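Local coordinates for protein thymidylate synthase ThyX (Streptomyces cacaoi subsp. asoensis, PDB 4P5A) that probably catalyses the FAD-dependent reductive methylation of UMP or dUMP as a homotetramer, with methylenetetrahydrofolate as methyl donor and NADPH as reductant, at residues V81-R86 and R207-V212; E7-I12 and S172-L177; L192-P197 and F234-P239. One frame throughout, in Å; residues are numbered along the deposited sequence.

Contact 1: residues V81-R86 and R207-V212; sequences VRHLMR and REIEMV. With 5BU (5-bromo-uridine-5'-monophosphate), chain F.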
loop_
_atom_site.group_PDB
_atom_site.type_symbol
_atom_site.label_atom_id
_atom_site.label_comp_id
_atom_site.label_asym_id
_atom_site.label_seq_id
_atom_site.Cartn_x
_atom_site.Cartn_y
_atom_site.Cartn_z
ATOM N N VAL B 81 -8.745 18.721 -3.291
ATOM C CA VAL B 81 -8.133 17.510 -3.937
ATOM C C VAL B 81 -6.906 17.009 -3.201
ATOM O O VAL B 81 -6.688 15.790 -3.135
ATOM C CB VAL B 81 -7.773 17.859 -5.391
ATOM C CG1 VAL B 81 -7.124 16.654 -6.126
ATOM C CG2 VAL B 81 -9.095 18.179 -6.100
ATOM N N ARG B 82 -6.116 17.947 -2.685
ATOM C CA ARG B 82 -4.973 17.554 -1.853
ATOM C C ARG B 82 -5.425 16.668 -0.697
ATOM O O ARG B 82 -4.681 15.699 -0.439
ATOM C CB ARG B 82 -4.138 18.714 -1.302
ATOM C CG ARG B 82 -3.638 19.607 -2.480
ATOM C CD ARG B 82 -2.102 19.876 -2.255
ATOM N NE ARG B 82 -1.745 20.636 -1.150
ATOM C CZ ARG B 82 -0.584 20.520 -0.482
ATOM N NH1 ARG B 82 -0.358 21.385 0.418
ATOM N NH2 ARG B 82 0.314 19.558 -0.688
ATOM N N HIS B 83 -6.473 17.027 0.037
ATOM C CA HIS B 83 -6.948 16.203 1.129
ATOM C C HIS B 83 -7.349 14.796 0.615
ATOM O O HIS B 83 -6.945 13.823 1.240
ATOM C CB HIS B 83 -8.114 16.875 1.879
ATOM C CG HIS B 83 -7.725 18.218 2.406
ATOM N ND1 HIS B 83 -8.654 19.127 2.901
ATOM C CD2 HIS B 83 -6.507 18.778 2.573
ATOM C CE1 HIS B 83 -8.013 20.192 3.337
ATOM N NE2 HIS B 83 -6.707 19.991 3.199
ATOM N N LEU B 84 -8.122 14.762 -0.450
ATOM C CA LEU B 84 -8.592 13.457 -1.031
ATOM C C LEU B 84 -7.370 12.626 -1.383
ATOM O O LEU B 84 -7.345 11.408 -1.065
ATOM C CB LEU B 84 -9.393 13.723 -2.315
ATOM C CG LEU B 84 -9.798 12.439 -3.053
ATOM C CD1 LEU B 84 -10.594 11.493 -2.133
ATOM C CD2 LEU B 84 -10.749 12.900 -4.175
ATOM N N MET B 85 -6.361 13.262 -2.031
ATOM C CA MET B 85 -5.250 12.421 -2.507
ATOM C C MET B 85 -4.231 11.940 -1.480
ATOM O O MET B 85 -3.297 11.211 -1.839
ATOM C CB MET B 85 -4.564 13.140 -3.606
ATOM C CG MET B 85 -5.594 13.159 -4.827
ATOM S SD MET B 85 -4.916 13.962 -6.358
ATOM C CE MET B 85 -3.937 12.674 -6.742
ATOM N N ARG B 86 -4.390 12.350 -0.238
ATOM C CA ARG B 86 -3.594 11.750 0.790
ATOM C C ARG B 86 -3.965 10.251 1.106
ATOM O O ARG B 86 -3.167 9.532 1.758
ATOM C CB ARG B 86 -3.699 12.505 2.114
ATOM C CG ARG B 86 -3.144 13.944 1.970
ATOM C CD ARG B 86 -1.641 13.933 1.481
ATOM N NE ARG B 86 -0.778 13.166 2.455
ATOM C CZ ARG B 86 -0.228 13.689 3.562
ATOM N NH1 ARG B 86 0.480 12.908 4.361
ATOM N NH2 ARG B 86 -0.422 14.975 3.934
ATOM N N ARG B 207 -14.443 21.612 5.854
ATOM C CA ARG B 207 -15.765 21.364 5.316
ATOM C C ARG B 207 -15.821 20.886 3.835
ATOM O O ARG B 207 -16.671 20.052 3.447
ATOM C CB ARG B 207 -16.546 22.707 5.466
ATOM C CG ARG B 207 -17.941 22.540 4.887
ATOM C CD ARG B 207 -18.823 21.557 5.745
ATOM N NE ARG B 207 -20.129 21.490 5.036
ATOM C CZ ARG B 207 -20.789 20.369 4.760
ATOM N NH1 ARG B 207 -20.338 19.211 5.204
ATOM N NH2 ARG B 207 -21.922 20.412 4.047
ATOM N N GLU B 208 -14.908 21.381 2.991
ATOM C CA GLU B 208 -15.003 21.060 1.575
ATOM C C GLU B 208 -14.729 19.583 1.285
ATOM O O GLU B 208 -15.459 18.923 0.484
ATOM C CB GLU B 208 -14.074 21.971 0.739
ATOM C CG GLU B 208 -14.618 23.496 0.580
ATOM C CD GLU B 208 -14.432 24.342 1.853
ATOM O OE1 GLU B 208 -15.197 25.330 2.038
ATOM O OE2 GLU B 208 -13.646 23.982 2.750
ATOM N N ILE B 209 -13.699 19.003 1.913
ATOM C CA ILE B 209 -13.553 17.556 1.743
ATOM C C ILE B 209 -14.668 16.758 2.356
ATOM O O ILE B 209 -15.071 15.706 1.812
ATOM C CB ILE B 209 -12.100 17.041 2.195
ATOM C CG1 ILE B 209 -11.898 15.550 1.808
ATOM C CG2 ILE B 209 -11.994 17.169 3.725
ATOM C CD1 ILE B 209 -11.825 15.402 0.255
ATOM N N GLU B 210 -15.275 17.342 3.387
ATOM C CA GLU B 210 -16.437 16.681 3.990
ATOM C C GLU B 210 -17.580 16.669 2.973
ATOM O O GLU B 210 -18.342 15.710 2.942
ATOM C CB GLU B 210 -16.859 17.367 5.273
ATOM C CG GLU B 210 -18.021 16.584 5.967
ATOM C CD GLU B 210 -18.416 17.249 7.286
ATOM O OE1 GLU B 210 -18.686 16.460 8.165
ATOM O OE2 GLU B 210 -18.534 18.524 7.405
ATOM N N MET B 211 -17.768 17.744 2.199
ATOM C CA MET B 211 -18.785 17.709 1.129
ATOM C C MET B 211 -18.566 16.627 0.092
ATOM O O MET B 211 -19.520 16.007 -0.387
ATOM C CB MET B 211 -18.862 19.083 0.456
ATOM C CG MET B 211 -19.281 20.200 1.475
ATOM S SD MET B 211 -18.962 21.828 0.716
ATOM C CE MET B 211 -20.066 21.795 -0.700
ATOM N N VAL B 212 -17.303 16.408 -0.266
ATOM C CA VAL B 212 -16.962 15.275 -1.159
ATOM C C VAL B 212 -17.387 14.013 -0.496
ATOM O O VAL B 212 -18.055 13.121 -1.147
ATOM C CB VAL B 212 -15.428 15.253 -1.457
ATOM C CG1 VAL B 212 -15.029 13.942 -2.233
ATOM C CG2 VAL B 212 -14.987 16.546 -2.259
HETATM P P 5BU F . -3.549 22.063 4.529
HETATM O OP1 5BU F . -2.621 23.135 4.011
HETATM O OP2 5BU F . -3.745 22.049 6.059
HETATM O OP3 5BU F . -4.916 21.988 3.757
HETATM O "O5'" 5BU F . -2.796 20.640 4.209
HETATM C "C5'" 5BU F . -1.454 20.565 4.371
HETATM C "C4'" 5BU F . -1.012 19.041 4.035
HETATM O "O4'" 5BU F . -1.658 18.164 5.023
HETATM C "C3'" 5BU F . -1.549 18.573 2.688
HETATM O "O3'" 5BU F . -0.715 17.494 2.167
HETATM C "C2'" 5BU F . -2.885 17.970 3.092
HETATM O "O2'" 5BU F . -3.299 16.982 2.122
HETATM C "C1'" 5BU F . -2.714 17.399 4.483
HETATM N N1 5BU F . -3.861 17.627 5.395
HETATM C C2 5BU F . -5.064 17.004 5.075
HETATM O O2 5BU F . -5.037 16.185 4.127
HETATM N N3 5BU F . -6.219 17.243 5.734
HETATM C C4 5BU F . -6.217 18.150 6.801
HETATM O O4 5BU F . -7.239 18.366 7.402
HETATM C C5 5BU F . -4.986 18.771 7.092
HETATM C C6 5BU F . -3.817 18.596 6.430
HETATM BR BR 5BU F . -4.903 19.874 8.684
HETATM O O HOH W 1 -11.153 20.461 2.078
#
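I209 reaches from the start of helix 207-223 to H83 and L84 near the end of helix 78-84. Its longer branch runs anti to the backbone N (chi1 -172°), which carries CD1 to the backbone of the other helix: I209 CD1 lies 3.8 Å from L84 N and 3.9 Å from L84 CB. The shorter branch stays close to the main chain, and I209 CG2 meets the imidazole edge at 4.0 Å from H83 ND1. A branched aliphatic residue suits this buried place, because its two arms serve different neighbours.

No direct hydrogen bond joins the two segments; a water bridges them. It accepts from the I209 backbone N at 2.9 Å and also bonds H83 ND1, joining the first turn of one helix to the ring on the other. The imidazole turns its other nitrogen to the nucleotide: H83 NE2 donates a nearly straight bond (166°) to 5BU OP3 at 2.7 Å, while the uracil lies over one ring face, N3 offset toward the rim. Histidine fits here because one flat group can bond at two edge positions and pack against a base.

R86, bent at chi2 and chi3, curls alongside the ribose; R86 NH2 donates to 5BU O3' at 3.1 Å, and the same nitrogen also bonds the flavin. This is the nucleotide pocket of the ThyX fold, completed by residues such as R98 and R166 of a second subunit. Helix 183-193 closes one flank, its F189 touching both L84 and I209, and strand 91-94 backs L84 through F92.

Contact 2: residues E7-I12 and S172-L177; sequences ELRSDI and STYSVL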
loop_
_atom_site.group_PDB
_atom_site.type_symbol
_atom_site.label_atom_id
_atom_site.label_comp_id
_atom_site.label_asym_id
_atom_site.label_seq_id
_atom_site.Cartn_x
_atom_site.Cartn_y
_atom_site.Cartn_z
ATOM N N GLU B 7 -14.865 32.634 -13.396
ATOM C CA GLU B 7 -16.101 32.156 -12.863
ATOM C C GLU B 7 -15.924 31.766 -11.365
ATOM O O GLU B 7 -14.994 30.971 -11.018
ATOM C CB GLU B 7 -16.597 30.966 -13.682
ATOM C CG GLU B 7 -17.829 30.376 -13.076
ATOM C CD GLU B 7 -18.256 29.050 -13.721
ATOM O OE1 GLU B 7 -17.462 28.359 -14.426
ATOM O OE2 GLU B 7 -19.428 28.691 -13.488
ATOM N N LEU B 8 -16.714 32.364 -10.458
ATOM C CA LEU B 8 -16.724 31.886 -9.080
ATOM C C LEU B 8 -17.817 30.868 -8.851
ATOM O O LEU B 8 -18.965 31.082 -9.216
ATOM C CB LEU B 8 -16.943 32.998 -8.077
ATOM C CG LEU B 8 -16.034 34.201 -8.304
ATOM C CD1 LEU B 8 -16.575 35.343 -7.403
ATOM C CD2 LEU B 8 -14.653 33.831 -7.888
ATOM N N ARG B 9 -17.475 29.772 -8.181
ATOM C CA ARG B 9 -18.460 28.709 -7.893
ATOM C C ARG B 9 -18.276 28.272 -6.459
ATOM O O ARG B 9 -17.209 28.477 -5.890
ATOM C CB ARG B 9 -18.253 27.506 -8.819
ATOM C CG ARG B 9 -18.210 27.791 -10.302
ATOM C CD ARG B 9 -18.131 26.505 -11.153
ATOM N NE ARG B 9 -19.332 25.657 -11.020
ATOM C CZ ARG B 9 -20.303 25.542 -11.930
ATOM N NH1 ARG B 9 -20.246 26.201 -13.081
ATOM N NH2 ARG B 9 -21.333 24.740 -11.687
ATOM N N SER B 10 -19.316 27.667 -5.863
ATOM C CA SER B 10 -19.208 27.151 -4.526
ATOM C C SER B 10 -19.518 25.677 -4.466
ATOM O O SER B 10 -19.687 25.162 -3.364
ATOM C CB SER B 10 -20.192 27.855 -3.610
ATOM O OG SER B 10 -19.817 29.225 -3.412
ATOM N N ASP B 11 -19.724 25.032 -5.606
ATOM C CA ASP B 11 -20.242 23.663 -5.531
ATOM C C ASP B 11 -19.035 22.697 -5.625
ATOM O O ASP B 11 -17.988 23.037 -6.177
ATOM C CB ASP B 11 -21.223 23.334 -6.657
ATOM C CG ASP B 11 -20.652 23.605 -8.056
ATOM O OD1 ASP B 11 -19.676 24.382 -8.210
ATOM O OD2 ASP B 11 -21.181 23.029 -9.035
ATOM N N ILE B 12 -19.237 21.544 -5.043
ATOM C CA ILE B 12 -18.214 20.507 -5.101
ATOM C C ILE B 12 -18.990 19.316 -5.565
ATOM O O ILE B 12 -20.023 19.004 -4.953
ATOM C CB ILE B 12 -17.812 20.192 -3.693
ATOM C CG1 ILE B 12 -17.218 21.386 -2.969
ATOM C CG2 ILE B 12 -16.713 19.148 -3.765
ATOM C CD1 ILE B 12 -15.943 21.723 -3.379
ATOM N N SER B 172 -7.506 27.536 -4.903
ATOM C CA SER B 172 -8.929 27.446 -5.087
ATOM C C SER B 172 -9.373 27.092 -6.493
ATOM O O SER B 172 -10.565 26.942 -6.757
ATOM C CB SER B 172 -9.550 28.809 -4.709
ATOM O OG SER B 172 -9.013 29.765 -5.668
ATOM N N THR B 173 -8.411 27.017 -7.422
ATOM C CA THR B 173 -8.693 26.678 -8.801
ATOM C C THR B 173 -9.356 25.261 -8.855
ATOM O O THR B 173 -8.869 24.373 -8.194
ATOM C CB THR B 173 -7.341 26.567 -9.590
ATOM O OG1 THR B 173 -6.702 27.862 -9.529
ATOM C CG2 THR B 173 -7.647 26.288 -11.074
ATOM N N TYR B 174 -10.424 25.094 -9.616
ATOM C CA TYR B 174 -11.086 23.769 -9.699
ATOM C C TYR B 174 -10.225 22.801 -10.515
ATOM O O TYR B 174 -9.585 23.218 -11.542
ATOM C CB TYR B 174 -12.441 23.908 -10.376
ATOM C CG TYR B 174 -13.526 24.208 -9.384
ATOM C CD1 TYR B 174 -14.197 23.204 -8.717
ATOM C CD2 TYR B 174 -13.872 25.553 -9.098
ATOM C CE1 TYR B 174 -15.229 23.520 -7.785
ATOM C CE2 TYR B 174 -14.905 25.870 -8.238
ATOM C CZ TYR B 174 -15.595 24.839 -7.604
ATOM O OH TYR B 174 -16.637 25.085 -6.756
ATOM N N SER B 175 -10.209 21.540 -10.044
ATOM C CA SER B 175 -9.640 20.474 -10.793
ATOM C C SER B 175 -10.686 19.335 -10.864
ATOM O O SER B 175 -11.758 19.436 -10.274
ATOM C CB SER B 175 -8.320 20.065 -10.074
ATOM O OG SER B 175 -7.549 19.231 -10.987
ATOM N N VAL B 176 -10.402 18.317 -11.677
ATOM C CA VAL B 176 -11.332 17.265 -11.905
ATOM C C VAL B 176 -10.521 15.989 -11.940
ATOM O O VAL B 176 -9.409 16.012 -12.496
ATOM C CB VAL B 176 -12.146 17.463 -13.198
ATOM C CG1 VAL B 176 -11.322 17.490 -14.436
ATOM C CG2 VAL B 176 -13.220 16.442 -13.312
ATOM N N LEU B 177 -11.027 14.914 -11.360
ATOM C CA LEU B 177 -10.234 13.658 -11.355
ATOM C C LEU B 177 -11.209 12.477 -11.204
ATOM O O LEU B 177 -12.367 12.644 -10.781
ATOM C CB LEU B 177 -9.238 13.654 -10.125
ATOM C CG LEU B 177 -9.889 13.650 -8.746
ATOM C CD1 LEU B 177 -8.856 12.990 -7.720
ATOM C CD2 LEU B 177 -10.195 15.014 -8.120
#
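The hydroxyl of Y174 donates to the backbone carbonyl of D11, with Y174 OH only 2.5 Å from D11 O. The acceptor lies at the ring edge in the tyrosine plane, and the C=O...O angle is 142°. Tyrosine suits the place because its length lets a strand residue span a backbone separation of 9.1 Å between R9 CA and Y174 CA and still bring a donor to the far chain. R9 CB rests obliquely against the same ring, 3.8 Å from Y174 CE2.

D11 holds its CG between its backbone N and carbonyl carbon (chi1 54°), which folds the carboxylate back toward R9. R9 is modelled in two conformers; in one of them it meets the carboxylate side-on, R9 NE to D11 OD1 at 3.1 Å and R9 NH2 to D11 OD2 at 3.2 Å, both on the syn side. A weak bond from R9 NH1 to E7 OE2 extends the network in that conformer, so neither salt bridge is certain to be permanent. A phenylalanine in place of Y174 would probably leave the D11 carbonyl without its hydroxyl mate across the contact, loosening the tie between this turn and the strand.

Y174 opens strand 174-181 of the antiparallel sheet, beside R75 of strand 69-77, and also touches Y107. Strand 7-9 pairs in parallel with strand 105-107, and past D11 the chain enters strand 13-20, an outer strand of the four-stranded sheet within this chain.

Contact 3: residues L192-P197 and F234-P239; sequences LRTHRP and FGRVSP. With FAD (flavin-adenine dinucleotide), chain H.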
loop_
_atom_site.group_PDB
_atom_site.type_symbol
_atom_site.label_atom_id
_atom_site.label_comp_id
_atom_site.label_asym_id
_atom_site.label_seq_id
_atom_site.Cartn_x
_atom_site.Cartn_y
_atom_site.Cartn_z
ATOM N N LEU B 192 -12.498 9.422 8.544
ATOM C CA LEU B 192 -11.562 10.594 8.796
ATOM C C LEU B 192 -12.114 11.918 8.186
ATOM O O LEU B 192 -11.802 13.003 8.661
ATOM C CB LEU B 192 -10.195 10.315 8.112
ATOM C CG LEU B 192 -9.381 9.272 8.806
ATOM C CD1 LEU B 192 -8.184 8.812 7.768
ATOM C CD2 LEU B 192 -8.826 9.846 10.158
ATOM N N ARG B 193 -12.881 11.831 7.103
ATOM C CA ARG B 193 -13.257 13.007 6.292
ATOM C C ARG B 193 -14.748 13.375 6.501
ATOM O O ARG B 193 -15.289 14.176 5.728
ATOM C CB ARG B 193 -12.995 12.815 4.795
ATOM C CG ARG B 193 -11.543 12.544 4.527
ATOM C CD ARG B 193 -10.571 13.643 5.041
ATOM N NE ARG B 193 -9.161 13.391 4.532
ATOM C CZ ARG B 193 -8.183 14.273 4.740
ATOM N NH1 ARG B 193 -8.434 15.438 5.449
ATOM N NH2 ARG B 193 -6.974 14.039 4.227
ATOM N N THR B 194 -15.370 12.829 7.532
ATOM C CA THR B 194 -16.673 13.383 7.947
ATOM C C THR B 194 -16.571 13.711 9.448
ATOM O O THR B 194 -15.922 12.978 10.247
ATOM C CB THR B 194 -17.836 12.459 7.713
ATOM O OG1 THR B 194 -17.616 11.219 8.403
ATOM C CG2 THR B 194 -18.048 12.232 6.262
ATOM N N HIS B 195 -17.250 14.810 9.831
ATOM C CA HIS B 195 -17.272 15.212 11.273
ATOM C C HIS B 195 -18.626 14.765 11.851
ATOM O O HIS B 195 -19.632 15.408 11.607
ATOM C CB HIS B 195 -17.179 16.736 11.353
ATOM C CG HIS B 195 -17.288 17.250 12.758
ATOM N ND1 HIS B 195 -18.446 17.827 13.255
ATOM C CD2 HIS B 195 -16.401 17.237 13.787
ATOM C CE1 HIS B 195 -18.269 18.143 14.535
ATOM N NE2 HIS B 195 -17.031 17.811 14.878
ATOM N N ARG B 196 -18.618 13.700 12.630
ATOM C CA ARG B 196 -19.824 13.131 13.171
ATOM C C ARG B 196 -19.690 12.993 14.681
ATOM O O ARG B 196 -19.023 12.063 15.165
ATOM C CB ARG B 196 -20.093 11.780 12.538
ATOM C CG ARG B 196 -20.379 11.930 11.058
ATOM C CD ARG B 196 -21.708 12.689 10.809
ATOM N NE ARG B 196 -21.915 12.669 9.369
ATOM C CZ ARG B 196 -21.483 13.573 8.508
ATOM N NH1 ARG B 196 -20.869 14.719 8.866
ATOM N NH2 ARG B 196 -21.741 13.347 7.272
ATOM N N PRO B 197 -20.332 13.922 15.425
ATOM C CA PRO B 197 -20.043 14.024 16.889
ATOM C C PRO B 197 -20.401 12.790 17.722
ATOM O O PRO B 197 -19.848 12.641 18.819
ATOM C CB PRO B 197 -20.875 15.251 17.342
ATOM C CG PRO B 197 -20.823 16.170 16.067
ATOM C CD PRO B 197 -21.068 15.112 14.914
ATOM N N PHE B 234 -21.665 0.642 14.118
ATOM C CA PHE B 234 -20.486 0.379 14.933
ATOM C C PHE B 234 -19.521 1.535 15.191
ATOM O O PHE B 234 -18.365 1.294 15.599
ATOM C CB PHE B 234 -19.802 -0.863 14.446
ATOM C CG PHE B 234 -20.646 -2.127 14.768
ATOM C CD1 PHE B 234 -20.765 -2.580 16.135
ATOM C CD2 PHE B 234 -21.419 -2.722 13.775
ATOM C CE1 PHE B 234 -21.565 -3.694 16.473
ATOM C CE2 PHE B 234 -22.168 -3.868 14.049
ATOM C CZ PHE B 234 -22.295 -4.349 15.404
ATOM N N GLY B 235 -19.994 2.762 14.950
ATOM C CA GLY B 235 -19.224 3.946 15.346
ATOM C C GLY B 235 -18.430 4.570 14.215
ATOM O O GLY B 235 -17.613 5.417 14.486
ATOM N N ARG B 236 -18.653 4.101 12.972
ATOM C CA ARG B 236 -18.038 4.771 11.749
ATOM C C ARG B 236 -16.545 4.585 11.739
ATOM O O ARG B 236 -15.795 5.540 11.364
ATOM C CB ARG B 236 -18.423 6.246 11.589
ATOM C CG ARG B 236 -19.975 6.425 11.425
ATOM C CD ARG B 236 -20.389 7.913 11.238
ATOM N NE ARG B 236 -19.799 8.562 10.059
ATOM C CZ ARG B 236 -20.263 8.401 8.815
ATOM N NH1 ARG B 236 -21.329 7.580 8.524
ATOM N NH2 ARG B 236 -19.670 9.057 7.868
ATOM N N VAL B 237 -16.139 3.373 12.106
ATOM C CA VAL B 237 -14.724 2.940 12.127
ATOM C C VAL B 237 -14.581 1.891 11.024
ATOM O O VAL B 237 -15.419 0.978 10.957
ATOM C CB VAL B 237 -14.356 2.305 13.491
ATOM C CG1 VAL B 237 -12.915 1.892 13.417
ATOM C CG2 VAL B 237 -14.564 3.336 14.593
ATOM N N SER B 238 -13.620 2.014 10.112
ATOM C CA SER B 238 -13.438 0.961 9.096
ATOM C C SER B 238 -13.014 -0.300 9.751
ATOM O O SER B 238 -12.116 -0.267 10.639
ATOM C CB SER B 238 -12.315 1.432 8.100
ATOM O OG SER B 238 -12.272 0.542 6.994
ATOM N N PRO B 239 -13.535 -1.433 9.287
ATOM C CA PRO B 239 -13.108 -2.706 9.738
ATOM C C PRO B 239 -11.699 -2.976 9.099
ATOM O O PRO B 239 -11.295 -2.286 8.111
ATOM C CB PRO B 239 -14.188 -3.659 9.173
ATOM C CG PRO B 239 -14.640 -2.967 7.839
ATOM C CD PRO B 239 -14.569 -1.467 8.201
ATOM O OXT PRO B 239 -10.994 -3.876 9.592
HETATM P PA FAD H . -4.317 5.954 3.852
HETATM O O1A FAD H . -5.486 5.616 3.029
HETATM O O2A FAD H . -3.141 6.571 3.306
HETATM O O5B FAD H . -3.914 4.673 4.639
HETATM C C5B FAD H . -4.936 3.858 5.339
HETATM C C4B FAD H . -4.288 3.004 6.396
HETATM O O4B FAD H . -3.304 2.162 5.762
HETATM C C3B FAD H . -3.498 3.812 7.377
HETATM O O3B FAD H . -4.351 4.311 8.436
HETATM C C2B FAD H . -2.477 2.805 7.934
HETATM O O2B FAD H . -3.228 1.885 8.808
HETATM C C1B FAD H . -2.126 1.996 6.646
HETATM N N9A FAD H . -0.948 2.492 5.912
HETATM C C8A FAD H . -0.923 2.817 4.608
HETATM N N7A FAD H . 0.313 3.135 4.226
HETATM C C5A FAD H . 1.129 2.938 5.337
HETATM C C6A FAD H . 2.510 3.074 5.627
HETATM N N6A FAD H . 3.428 3.447 4.681
HETATM N N1A FAD H . 2.918 2.801 6.909
HETATM C C2A FAD H . 2.068 2.361 7.867
HETATM N N3A FAD H . 0.738 2.218 7.631
HETATM C C4A FAD H . 0.269 2.551 6.394
HETATM N N1 FAD H . -1.310 15.563 6.938
HETATM C C2 FAD H . -0.138 16.272 6.983
HETATM O O2 FAD H . 0.773 16.119 6.185
HETATM N N3 FAD H . -0.033 17.314 7.874
HETATM C C4 FAD H . -1.084 17.641 8.721
HETATM O O4 FAD H . -0.868 18.565 9.552
HETATM C C4X FAD H . -2.275 16.891 8.685
HETATM N N5 FAD H . -3.335 17.074 9.601
HETATM C C5X FAD H . -4.573 16.403 9.370
HETATM C C6 FAD H . -5.774 16.707 10.052
HETATM C C7 FAD H . -6.971 16.011 9.824
HETATM C C7M FAD H . -8.179 16.474 10.657
HETATM C C8 FAD H . -7.093 14.990 8.839
HETATM C C8M FAD H . -8.395 14.161 8.607
HETATM C C9 FAD H . -5.913 14.675 8.125
HETATM C C9A FAD H . -4.691 15.410 8.354
HETATM N N10 FAD H . -3.514 15.086 7.626
HETATM C C10 FAD H . -2.361 15.858 7.782
HETATM C "C1'" FAD H . -3.547 14.062 6.542
HETATM C "C2'" FAD H . -3.330 12.720 7.372
HETATM O "O2'" FAD H . -2.008 12.648 7.985
HETATM C "C3'" FAD H . -3.352 11.497 6.419
HETATM O "O3'" FAD H . -2.442 11.621 5.311
HETATM C "C4'" FAD H . -4.826 11.269 5.787
HETATM O "O4'" FAD H . -5.771 11.511 6.776
HETATM C "C5'" FAD H . -4.909 9.819 5.243
HETATM O "O5'" FAD H . -5.063 8.940 6.378
HETATM P P FAD H . -4.285 7.526 6.326
HETATM O O1P FAD H . -2.805 7.655 6.163
HETATM O O2P FAD H . -4.713 6.839 7.558
HETATM O O3P FAD H . -4.867 6.817 5.029
HETATM O O HOH W 2 -17.518 9.904 10.900
#
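R236 extends from the Schellman motif that ends helix 225-233 to T194, in the chain that leaves helix 183-193. G235 is the C-prime residue of this cap; at its positive phi (99°) a side chain would press on the preceding carbonyl, so glycine belongs there. The tight part of the contact is buried: R236 NH2 donates to T194 OG1 at 3.0 Å with an angle of 167°, the oxygen lying in the guanidinium plane. T194 chi1 (57°) puts OG1 between its backbone N and carbonyl carbon, where it also bonds L190 O. Threonine suits the spot, since its hydroxyl can donate to that helix carbonyl while accepting from the arginine.

The looser part involves R196, partly exposed and modelled in two conformers. In one of them its aliphatic stem crosses that of R236 obliquely, with R196 CG 3.6 Å from R236 NE, a contact without a hydrogen bond. There the like charges come within 4.5 Å, R196 NE to R236 NH2, but each has acid partners of its own, R196 with E210 and E214 and R236 with E217, which probably offset them. Just before T194, L192 and R193 line the flavin site; R193, predicted to help ionise the substrate base, lays its guanidinium face over FAD C8M.

A water completes the buried joint, accepting from R236 NE at 2.8 Å and donating to T194 OG1 at 2.8 Å.

The centre of contact 1 lies about 4 Å from that of the chain, and the others lie on opposite sides of the chain's centre, their own centres about 26 Å apart. Contact 2 is about 12 Å from contact 1, centre to centre, and packs on it: I12 against V212, and L177 against V81 and L84. Contact 3, its centre about 15 Å from that of contact 1, is joined to it by E210, whose OE1 probably accepts from H195 N. Along the chain the segments of contact 1 alternate with those of both neighbours, while contact 2 closes before contact 3 opens. Strand 174-181 leads into helix 183-193, then helix 207-223, connecting the sheet to the nucleotide and flavin sites.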